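Local coordinates for flavin-nucleotide-binding protein (Mycobacterium smegmatis, PDB 4YBN), which binds FAD and heme in a split beta-barrel of the pyridoxamine 5'-phosphate oxidase-related superfamily and is probably an oxidoreductase, at residues Thr20-Glu23 with Arg24-Leu28. Sequence-based numbering, arbitrary orientation.
Sequences TSRE and RLDDL
R22 and D26, one helical turn apart, form an i to i+4 salt bridge in which two guanidinium nitrogens converge side-on on a single carboxylate oxygen. R22 NE lies 2.9 Å from D26 OD1, and the N-H...O angle of 162° makes this the straighter of the two bonds. R22 NH1 reaches the same D26 OD1 at 3.2 Å along a more bent path. OD1 sits at the edge of the guanidinium, within its plane, whereas the carboxylate stands nearly perpendicular to it, the two planes 85° apart. R22 gets there by a bend in its chain at chi2. On the way, R22 CD packs against L25 CD2 at 3.8 Å. NH1 is shared between D26 and D57, its other salt-bridge partner; R54 makes a long, weak ion pair with D26 OD1.

S21 is the N-cap. With chi1 at 171°, its OG swings to the side of its own carbonyl carbon. There S21 OG accepts from R24 N at 3.1 Å, giving an amide of the first turn a side-chain acceptor. R24 CG lies 3.5 Å from S21 OG, aliphatic carbon against the capping hydroxyl. The backbone then takes over: L25 N donates to S21 O at 3.0 Å, and D26 N to R22 O and D27 N to E23 O continue the i to i+4 pattern.

This is therefore the capped first turn of helix 22-29, whose inner side rests on the sheet. The L25 side chain there is about 8 Å from a bound FAD, measured between nearest groups. L25 touches W161 and A105, while L28 meets L163, R103 and A105, seating the helix on strands 99-108 and 161-166.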
loop_
_atom_site.group_PDB
_atom_site.type_symbol
_atom_site.label_atom_id
_atom_site.label_comp_id
_atom_site.label_asym_id
_atom_site.label_seq_id
_atom_site.Cartn_x
_atom_site.Cartn_y
_atom_site.Cartn_z
ATOM N N THR A 20 -3.978 0.042 20.551
ATOM C CA THR A 20 -5.293 0.670 20.665
ATOM C C THR A 20 -5.251 2.207 20.707
ATOM O O THR A 20 -6.237 2.844 21.028
ATOM C CB THR A 20 -5.985 0.209 21.954
ATOM O OG1 THR A 20 -5.114 0.511 23.054
ATOM C CG2 THR A 20 -6.284 -1.332 21.886
ATOM N N SER A 21 -4.124 2.816 20.402
ATOM C CA SER A 21 -4.089 4.249 20.408
ATOM C C SER A 21 -4.725 4.874 19.127
ATOM O O SER A 21 -4.216 4.702 18.002
ATOM C CB SER A 21 -2.683 4.735 20.567
ATOM O OG SER A 21 -2.625 6.147 20.358
ATOM N N ARG A 22 -5.802 5.636 19.341
ATOM C CA ARG A 22 -6.446 6.398 18.292
ATOM C C ARG A 22 -5.511 7.456 17.755
ATOM O O ARG A 22 -5.559 7.845 16.572
ATOM C CB ARG A 22 -7.728 7.041 18.859
ATOM C CG ARG A 22 -8.438 7.965 17.900
ATOM C CD ARG A 22 -8.927 7.263 16.637
ATOM N NE ARG A 22 -9.153 8.280 15.605
ATOM C CZ ARG A 22 -10.321 8.921 15.410
ATOM N NH1 ARG A 22 -10.377 9.891 14.492
ATOM N NH2 ARG A 22 -11.429 8.567 16.099
ATOM N N GLU A 23 -4.670 7.985 18.624
ATOM C CA GLU A 23 -3.726 8.962 18.173
ATOM C C GLU A 23 -2.732 8.384 17.170
ATOM O O GLU A 23 -2.357 9.043 16.202
ATOM C CB GLU A 23 -3.043 9.589 19.367
ATOM C CG GLU A 23 -2.118 10.732 19.067
ATOM C CD GLU A 23 -1.299 11.108 20.306
ATOM O OE1 GLU A 23 -1.720 10.710 21.416
ATOM O OE2 GLU A 23 -0.217 11.745 20.189
ATOM N N ARG A 24 -2.299 7.168 17.401
ATOM C CA ARG A 24 -1.400 6.483 16.445
ATOM C C ARG A 24 -2.117 6.163 15.161
ATOM O O ARG A 24 -1.539 6.239 14.095
ATOM C CB ARG A 24 -0.853 5.186 17.047
ATOM C CG ARG A 24 0.073 5.434 18.255
ATOM C CD ARG A 24 0.944 4.204 18.569
ATOM N NE ARG A 24 1.892 4.476 19.649
ATOM C CZ ARG A 24 3.171 4.852 19.500
ATOM N NH1 ARG A 24 3.709 4.985 18.288
ATOM N NH2 ARG A 24 3.927 5.085 20.584
ATOM N N LEU A 25 -3.376 5.780 15.280
ATOM C CA LEU A 25 -4.209 5.630 14.110
ATOM C C LEU A 25 -4.302 6.861 13.236
ATOM O O LEU A 25 -4.053 6.787 12.026
ATOM C CB LEU A 25 -5.572 5.118 14.472
ATOM C CG LEU A 25 -6.507 5.024 13.264
ATOM C CD1 LEU A 25 -6.143 3.837 12.387
ATOM C CD2 LEU A 25 -7.941 4.969 13.708
ATOM N N ASP A 26 -4.594 8.009 13.829
ATOM C CA ASP A 26 -4.641 9.239 13.080
ATOM C C ASP A 26 -3.333 9.599 12.441
ATOM O O ASP A 26 -3.290 10.115 11.312
ATOM C CB ASP A 26 -5.122 10.424 13.998
ATOM C CG ASP A 26 -6.561 10.282 14.390
ATOM O OD1 ASP A 26 -7.236 9.443 13.802
ATOM O OD2 ASP A 26 -7.044 11.019 15.291
ATOM N N ASP A 27 -2.252 9.368 13.140
ATOM C CA ASP A 27 -0.963 9.628 12.595
ATOM C C ASP A 27 -0.709 8.799 11.315
ATOM O O ASP A 27 -0.280 9.328 10.293
ATOM C CB ASP A 27 0.131 9.327 13.630
ATOM C CG ASP A 27 1.494 9.734 13.124
ATOM O OD1 ASP A 27 1.711 10.955 12.962
ATOM O OD2 ASP A 27 2.345 8.840 12.853
ATOM N N LEU A 28 -1.081 7.535 11.345
ATOM C CA LEU A 28 -0.962 6.739 10.131
ATOM C C LEU A 28 -1.850 7.231 9.062
ATOM O O LEU A 28 -1.400 7.485 7.942
ATOM C CB LEU A 28 -1.293 5.301 10.431
ATOM C CG LEU A 28 -1.248 4.351 9.230
ATOM C CD1 LEU A 28 0.109 4.341 8.617
ATOM C CD2 LEU A 28 -1.678 2.990 9.637
#